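Local atomic coordinates of pectinesterase 1 (PDB entry 1XG2), a protein that removes methyl ester groups from the pectin of plant cell walls, releasing methanol, through its C-terminal pectinesterase domain, crystallised here with an inhibitor protein. Residues A[16-21]-A[33-38]; A[20-25]-A[46-51]. One frame throughout, in Å; residues are numbered along the deposited sequence.

Both interactions belong to the N-terminal end of the parallel beta-helix of the pectinesterase domain, where helix 18-24 closes off the coil stack. Interaction 1 comes first along the chain and sets the start of the helix on strand 33-37; interaction 2 sets its later turn beside strand 46-48, the edge strand of a different parallel sheet. The two share Glu20 and Ala21, and their centres lie about 9 Å apart. They meet directly, with Ile35 CD1 3.8 Å from Val22 N and Tyr33 CE2 3.7 Å from Ala25 CB. One short helix therefore covers apolar side chains from two sheets, away from the predicted catalytic aspartates.

Interaction 1: residues A[16-21]-A[33-38]; sequences QTLAEA and YVIYVK
Leu18 and Ala21, on one face of helix 18-24, pack against Ile35 and Val37 of strand 33-37, within the beta-alpha-beta unit formed by strand 5-7, the helix and strand 33-37 at the N-terminal end of the parallel beta-helix. The apolar contact is made by methyl groups. CG of Leu18 is trans to the backbone N (chi1 -180°), sending the branch toward the strand, and chi2 of 51° turns CD1 to touch both Ile35 CG2 and Val37 CG2 at 3.9 Å; the leucine side chain runs nearly perpendicular to that of Val37. One turn along, Ala21 points its CB at the same isoleucine methyl, with CB to Ile35 CG2 at 3.8 Å. The other branch of Ile35 brings CD1 to the Ala21 carbonyl, 3.8 Å from Ala21 O. Val7 of strand 5-7 and Ile57 of strand 55-59 extend this buried layer.

Polar bonds support the helix start. Thr17 is the N-cap and forms a capping box with Glu20: Glu20 N gives a weak bond to Thr17 OG1, and Thr17 N a weak one to Glu20 OE2. The hydroxyl OG1 of Thr17 also donates to the anti lone pair of Glu20 OE2 at 2.7 Å. The Glu44 carboxylate accepts from Leu18 N and Ala19 N. Across the contact, a single water donates to Ala21 O at 2.8 Å and lies 2.7 Å from Tyr33 OH.

Interaction 2: residues A[20-25]-A[46-51]; sequences EAVAAA and VEVASN
Val22 turns its side chain from helix 18-24 toward strand 46-48 and presents both methyls to it. With chi1 at 172°, CG1 extends away from the backbone N and faces the middle of the strand, 3.8 Å from Glu47 O and a looser 4.3 Å from Val48 CG2. The second methyl, CG2, has Val46 CG1 as its nearest neighbour in the strand, at 4.3 Å, with Val48 CG2 only slightly farther off. The two methyls of Val22 thus lie along the three residues of the strand. Val46 points toward the helix, whereas the side chain of Glu47 leads away from it. No hydrogen bond joins the two segments.

The axes of residues 20-24 and 46-48 run in nearly the same direction, 20° apart, and approach to 8.9 Å. Leu55 and Ile57 of strand 55-59 touch both Val22 and Val48, completing the apolar surroundings. Just beyond the strand, Ser50 OG hydrogen-bonds to Asp84 of the pectinesterase inhibitor chain. A short helix laid over the apolar side chains of the first coil is consistent with the N-terminal helical cap seen in right-handed parallel beta-helices.

Interaction 1: residues A[16-21]-A[33-38]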
ATOM      1  N   GLN A  16       9.626   8.679 -27.040  1.00 25.44           N
ATOM      2  CA  GLN A  16       9.220  10.016 -26.656  1.00 25.77           C
ATOM      3  C   GLN A  16       8.412  10.041 -25.346  1.00 24.48           C
ATOM      4  O   GLN A  16       8.342  11.083 -24.670  1.00 24.36           O
ATOM      5  CB  GLN A  16       8.382  10.619 -27.778  1.00 26.75           C
ATOM      6  CG  GLN A  16       8.091  12.105 -27.609  1.00 30.37           C
ATOM      7  CD  GLN A  16       8.389  12.916 -28.869  1.00 35.15           C
ATOM      8  OE1 GLN A  16       7.938  12.561 -29.972  1.00 38.04           O
ATOM      9  NE2 GLN A  16       9.149  14.001 -28.709  1.00 36.38           N
ATOM     10  N   THR A  17       7.781   8.917 -25.013  1.00 23.03           N
ATOM     11  CA  THR A  17       6.978   8.812 -23.790  1.00 22.08           C
ATOM     12  C   THR A  17       7.370   7.605 -22.945  1.00 20.90           C
ATOM     13  O   THR A  17       7.860   6.593 -23.454  1.00 20.95           O
ATOM     14  CB  THR A  17       5.466   8.709 -24.115  1.00 22.17           C
ATOM     15  OG1 THR A  17       5.176   7.425 -24.673  1.00 20.93           O
ATOM     16  CG2 THR A  17       5.043   9.710 -25.172  1.00 22.95           C
ATOM     17  N   LEU A  18       7.113   7.717 -21.646  1.00 19.67           N
ATOM     18  CA  LEU A  18       7.406   6.650 -20.704  1.00 18.21           C
ATOM     19  C   LEU A  18       6.535   5.429 -20.957  1.00 17.56           C
ATOM     20  O   LEU A  18       7.018   4.315 -20.886  1.00 16.56           O
ATOM     21  CB  LEU A  18       7.232   7.154 -19.267  1.00 17.99           C
ATOM     22  CG  LEU A  18       7.512   6.147 -18.148  1.00 17.26           C
ATOM     23  CD1 LEU A  18       8.872   5.478 -18.322  1.00 16.58           C
ATOM     24  CD2 LEU A  18       7.415   6.845 -16.795  1.00 17.21           C
ATOM     25  N   ALA A  19       5.263   5.638 -21.284  1.00 17.56           N
ATOM     26  CA  ALA A  19       4.350   4.516 -21.515  1.00 18.15           C
ATOM     27  C   ALA A  19       4.864   3.574 -22.610  1.00 18.55           C
ATOM     28  O   ALA A  19       4.766   2.356 -22.482  1.00 18.93           O
ATOM     29  CB  ALA A  19       2.944   5.019 -21.844  1.00 17.81           C
ATOM     30  N   GLU A  20       5.417   4.139 -23.676  1.00 19.44           N
ATOM     31  CA  GLU A  20       5.935   3.340 -24.785  1.00 20.28           C
ATOM     32  C   GLU A  20       7.114   2.466 -24.351  1.00 20.04           C
ATOM     33  O   GLU A  20       7.206   1.299 -24.725  1.00 19.87           O
ATOM     34  CB  GLU A  20       6.418   4.238 -25.919  1.00 21.09           C
ATOM     35  CG  GLU A  20       5.355   4.992 -26.697  1.00 23.56           C
ATOM     36  CD  GLU A  20       5.994   6.046 -27.597  1.00 26.48           C
ATOM     37  OE1 GLU A  20       6.437   5.668 -28.703  1.00 28.37           O
ATOM     38  OE2 GLU A  20       6.096   7.232 -27.190  1.00 26.97           O
ATOM     39  N   ALA A  21       8.018   3.044 -23.565  1.00 19.81           N
ATOM     40  CA  ALA A  21       9.176   2.310 -23.065  1.00 19.97           C
ATOM     41  C   ALA A  21       8.775   1.157 -22.146  1.00 19.72           C
ATOM     42  O   ALA A  21       9.335   0.060 -22.229  1.00 19.83           O
ATOM     43  CB  ALA A  21      10.143   3.256 -22.355  1.00 20.07           C
ATOM     44  N   TYR A  33      15.911  -4.420 -15.533  1.00 18.85           N
ATOM     45  CA  TYR A  33      15.848  -3.735 -16.815  1.00 18.36           C
ATOM     46  C   TYR A  33      15.614  -2.248 -16.532  1.00 17.44           C
ATOM     47  O   TYR A  33      14.701  -1.911 -15.807  1.00 16.17           O
ATOM     48  CB  TYR A  33      14.683  -4.291 -17.626  1.00 18.70           C
ATOM     49  CG  TYR A  33      14.551  -3.708 -19.019  1.00 20.40           C
ATOM     50  CD1 TYR A  33      15.159  -4.315 -20.119  1.00 22.71           C
ATOM     51  CD2 TYR A  33      13.785  -2.574 -19.243  1.00 22.32           C
ATOM     52  CE1 TYR A  33      15.026  -3.781 -21.400  1.00 22.16           C
ATOM     53  CE2 TYR A  33      13.646  -2.036 -20.502  1.00 21.99           C
ATOM     54  CZ  TYR A  33      14.259  -2.644 -21.585  1.00 24.14           C
ATOM     55  OH  TYR A  33      14.088  -2.089 -22.843  1.00 23.59           O
ATOM     56  N   VAL A  34      16.427  -1.376 -17.127  1.00 16.44           N
ATOM     57  CA  VAL A  34      16.460   0.035 -16.766  1.00 16.32           C
ATOM     58  C   VAL A  34      15.945   0.938 -17.883  1.00 16.14           C
ATOM     59  O   VAL A  34      16.478   0.920 -19.009  1.00 16.61           O
ATOM     60  CB  VAL A  34      17.888   0.470 -16.400  1.00 16.26           C
ATOM     61  CG1 VAL A  34      17.907   1.941 -15.921  1.00 16.63           C
ATOM     62  CG2 VAL A  34      18.473  -0.429 -15.337  1.00 16.65           C
ATOM     63  N   ILE A  35      14.908   1.715 -17.572  1.00 16.07           N
ATOM     64  CA  ILE A  35      14.410   2.802 -18.430  1.00 15.93           C
ATOM     65  C   ILE A  35      14.871   4.130 -17.841  1.00 15.98           C
ATOM     66  O   ILE A  35      14.519   4.445 -16.713  1.00 15.91           O
ATOM     67  CB  ILE A  35      12.864   2.775 -18.485  1.00 15.87           C
ATOM     68  CG1 ILE A  35      12.365   1.460 -19.091  1.00 16.24           C
ATOM     69  CG2 ILE A  35      12.328   3.955 -19.292  1.00 16.13           C
ATOM     70  CD1 ILE A  35      10.862   1.244 -18.967  1.00 16.09           C
ATOM     71  N   TYR A  36      15.647   4.903 -18.601  1.00 16.34           N
ATOM     72  CA  TYR A  36      16.131   6.220 -18.192  1.00 16.44           C
ATOM     73  C   TYR A  36      15.260   7.275 -18.860  1.00 16.09           C
ATOM     74  O   TYR A  36      15.090   7.250 -20.061  1.00 17.03           O
ATOM     75  CB  TYR A  36      17.619   6.386 -18.569  1.00 17.04           C
ATOM     76  CG  TYR A  36      18.192   7.798 -18.469  1.00 19.36           C
ATOM     77  CD1 TYR A  36      17.953   8.600 -17.367  1.00 22.43           C
ATOM     78  CD2 TYR A  36      19.005   8.315 -19.483  1.00 23.68           C
ATOM     79  CE1 TYR A  36      18.495   9.886 -17.267  1.00 23.59           C
ATOM     80  CE2 TYR A  36      19.552   9.606 -19.394  1.00 24.74           C
ATOM     81  CZ  TYR A  36      19.281  10.385 -18.283  1.00 25.53           C
ATOM     82  OH  TYR A  36      19.807  11.662 -18.176  1.00 29.57           O
ATOM     83  N   VAL A  37      14.703   8.185 -18.075  1.00 15.51           N
ATOM     84  CA  VAL A  37      13.843   9.242 -18.572  1.00 15.72           C
ATOM     85  C   VAL A  37      14.580  10.564 -18.429  1.00 16.48           C
ATOM     86  O   VAL A  37      14.794  11.052 -17.313  1.00 16.79           O
ATOM     87  CB  VAL A  37      12.513   9.307 -17.778  1.00 15.48           C
ATOM     88  CG1 VAL A  37      11.563  10.290 -18.422  1.00 15.39           C
ATOM     89  CG2 VAL A  37      11.879   7.924 -17.662  1.00 15.49           C
ATOM     90  N   LYS A  38      14.983  11.139 -19.559  1.00 17.49           N
ATOM     91  CA  LYS A  38      15.690  12.419 -19.569  1.00 18.42           C
ATOM     92  C   LYS A  38      14.824  13.556 -19.058  1.00 18.54           C
ATOM     93  O   LYS A  38      13.597  13.433 -18.995  1.00 19.12           O
ATOM     94  CB  LYS A  38      16.175  12.750 -20.975  1.00 19.37           C
ATOM     95  CG  LYS A  38      17.267  11.841 -21.502  1.00 20.98           C
ATOM     96  CD  LYS A  38      18.141  12.623 -22.500  1.00 23.81           C
ATOM     97  CE  LYS A  38      19.047  11.724 -23.323  1.00 25.50           C
ATOM     98  NZ  LYS A  38      19.872  12.506 -24.310  1.00 24.75           N
TER
HETATM   99  O   HOH W   1      11.848  -0.599 -23.339  1.00 23.45           O

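Interaction 2: residues A[20-25]-A[46-51]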
ATOM      1  N   GLU A  20       5.417   4.139 -23.676  1.00 19.44           N
ATOM      2  CA  GLU A  20       5.935   3.340 -24.785  1.00 20.28           C
ATOM      3  C   GLU A  20       7.114   2.466 -24.351  1.00 20.04           C
ATOM      4  O   GLU A  20       7.206   1.299 -24.725  1.00 19.87           O
ATOM      5  CB  GLU A  20       6.418   4.238 -25.919  1.00 21.09           C
ATOM      6  CG  GLU A  20       5.355   4.992 -26.697  1.00 23.56           C
ATOM      7  CD  GLU A  20       5.994   6.046 -27.597  1.00 26.48           C
ATOM      8  OE1 GLU A  20       6.437   5.668 -28.703  1.00 28.37           O
ATOM      9  OE2 GLU A  20       6.096   7.232 -27.190  1.00 26.97           O
ATOM     10  N   ALA A  21       8.018   3.044 -23.565  1.00 19.81           N
ATOM     11  CA  ALA A  21       9.176   2.310 -23.065  1.00 19.97           C
ATOM     12  C   ALA A  21       8.775   1.157 -22.146  1.00 19.72           C
ATOM     13  O   ALA A  21       9.335   0.060 -22.229  1.00 19.83           O
ATOM     14  CB  ALA A  21      10.143   3.256 -22.355  1.00 20.07           C
ATOM     15  N   VAL A  22       7.793   1.395 -21.281  1.00 19.70           N
ATOM     16  CA  VAL A  22       7.321   0.346 -20.396  1.00 19.44           C
ATOM     17  C   VAL A  22       6.704  -0.803 -21.198  1.00 20.45           C
ATOM     18  O   VAL A  22       7.008  -1.964 -20.939  1.00 19.67           O
ATOM     19  CB  VAL A  22       6.319   0.887 -19.356  1.00 19.49           C
ATOM     20  CG1 VAL A  22       5.688  -0.256 -18.578  1.00 18.03           C
ATOM     21  CG2 VAL A  22       7.020   1.870 -18.413  1.00 18.29           C
ATOM     22  N   ALA A  23       5.854  -0.479 -22.172  1.00 21.70           N
ATOM     23  CA  ALA A  23       5.250  -1.498 -23.039  1.00 23.01           C
ATOM     24  C   ALA A  23       6.289  -2.355 -23.782  1.00 23.77           C
ATOM     25  O   ALA A  23       6.109  -3.566 -23.923  1.00 24.50           O
ATOM     26  CB  ALA A  23       4.285  -0.846 -24.038  1.00 23.28           C
ATOM     27  N   ALA A  24       7.382  -1.740 -24.216  1.00 24.50           N
ATOM     28  CA  ALA A  24       8.424  -2.447 -24.961  1.00 24.81           C
ATOM     29  C   ALA A  24       9.395  -3.183 -24.045  1.00 25.09           C
ATOM     30  O   ALA A  24      10.227  -3.948 -24.518  1.00 24.82           O
ATOM     31  CB  ALA A  24       9.198  -1.466 -25.833  1.00 25.18           C
ATOM     32  N   ALA A  25       9.319  -2.941 -22.741  1.00 24.62           N
ATOM     33  CA  ALA A  25      10.193  -3.639 -21.802  1.00 24.45           C
ATOM     34  C   ALA A  25       9.817  -5.121 -21.793  1.00 24.32           C
ATOM     35  O   ALA A  25       8.667  -5.462 -22.027  1.00 23.80           O
ATOM     36  CB  ALA A  25      10.070  -3.046 -20.419  1.00 24.29           C
ATOM     37  N   VAL A  46       0.828   6.481 -16.364  1.00 16.75           N
ATOM     38  CA  VAL A  46       1.600   5.294 -16.667  1.00 16.62           C
ATOM     39  C   VAL A  46       1.272   4.159 -15.712  1.00 16.84           C
ATOM     40  O   VAL A  46       1.068   4.368 -14.518  1.00 16.17           O
ATOM     41  CB  VAL A  46       3.099   5.614 -16.584  1.00 16.51           C
ATOM     42  CG1 VAL A  46       3.943   4.361 -16.847  1.00 15.30           C
ATOM     43  CG2 VAL A  46       3.435   6.737 -17.563  1.00 16.92           C
ATOM     44  N   GLU A  47       1.236   2.950 -16.253  1.00 17.09           N
ATOM     45  CA  GLU A  47       0.963   1.759 -15.475  1.00 18.12           C
ATOM     46  C   GLU A  47       2.067   0.741 -15.716  1.00 17.49           C
ATOM     47  O   GLU A  47       2.429   0.485 -16.861  1.00 16.53           O
ATOM     48  CB  GLU A  47      -0.397   1.189 -15.868  1.00 18.94           C
ATOM     49  CG  GLU A  47      -0.814  -0.027 -15.068  1.00 24.13           C
ATOM     50  CD  GLU A  47      -2.316  -0.318 -15.125  1.00 30.57           C
ATOM     51  OE1 GLU A  47      -2.716  -1.361 -14.549  1.00 33.99           O
ATOM     52  OE2 GLU A  47      -3.093   0.496 -15.710  1.00 33.01           O
ATOM     53  N   VAL A  48       2.601   0.173 -14.637  1.00 16.37           N
ATOM     54  CA  VAL A  48       3.594  -0.885 -14.728  1.00 16.61           C
ATOM     55  C   VAL A  48       2.940  -2.156 -14.202  1.00 16.82           C
ATOM     56  O   VAL A  48       2.837  -2.357 -12.991  1.00 16.07           O
ATOM     57  CB  VAL A  48       4.865  -0.552 -13.917  1.00 16.65           C
ATOM     58  CG1 VAL A  48       5.868  -1.701 -13.986  1.00 17.08           C
ATOM     59  CG2 VAL A  48       5.503   0.724 -14.437  1.00 16.45           C
ATOM     60  N   ALA A  49       2.484  -3.004 -15.120  1.00 17.13           N
ATOM     61  CA  ALA A  49       1.635  -4.140 -14.774  1.00 17.45           C
ATOM     62  C   ALA A  49       2.436  -5.277 -14.161  1.00 17.96           C
ATOM     63  O   ALA A  49       3.674  -5.252 -14.128  1.00 16.24           O
ATOM     64  CB  ALA A  49       0.887  -4.639 -16.024  1.00 18.21           C
ATOM     65  N   SER A  50       1.708  -6.298 -13.708  1.00 18.62           N
ATOM     66  CA  SER A  50       2.288  -7.390 -12.950  1.00 19.51           C
ATOM     67  C   SER A  50       3.307  -8.169 -13.757  1.00 19.64           C
ATOM     68  O   SER A  50       4.255  -8.714 -13.196  1.00 19.41           O
ATOM     69  CB  SER A  50       1.189  -8.315 -12.396  1.00 20.10           C
ATOM     70  OG  SER A  50       0.455  -8.939 -13.427  1.00 22.25           O
ATOM     71  N   ASN A  51       3.138  -8.194 -15.073  1.00 20.29           N
ATOM     72  CA  ASN A  51       4.081  -8.904 -15.948  1.00 20.98           C
ATOM     73  C   ASN A  51       5.392  -8.137 -16.176  1.00 20.41           C
ATOM     74  O   ASN A  51       6.386  -8.721 -16.605  1.00 20.97           O
ATOM     75  CB  ASN A  51       3.435  -9.280 -17.295  1.00 21.58           C
ATOM     76  CG  ASN A  51       2.799  -8.094 -18.009  1.00 24.23           C
ATOM     77  OD1 ASN A  51       1.829  -7.513 -17.515  1.00 30.78           O
ATOM     78  ND2 ASN A  51       3.374  -7.690 -19.142  1.00 25.58           N
TER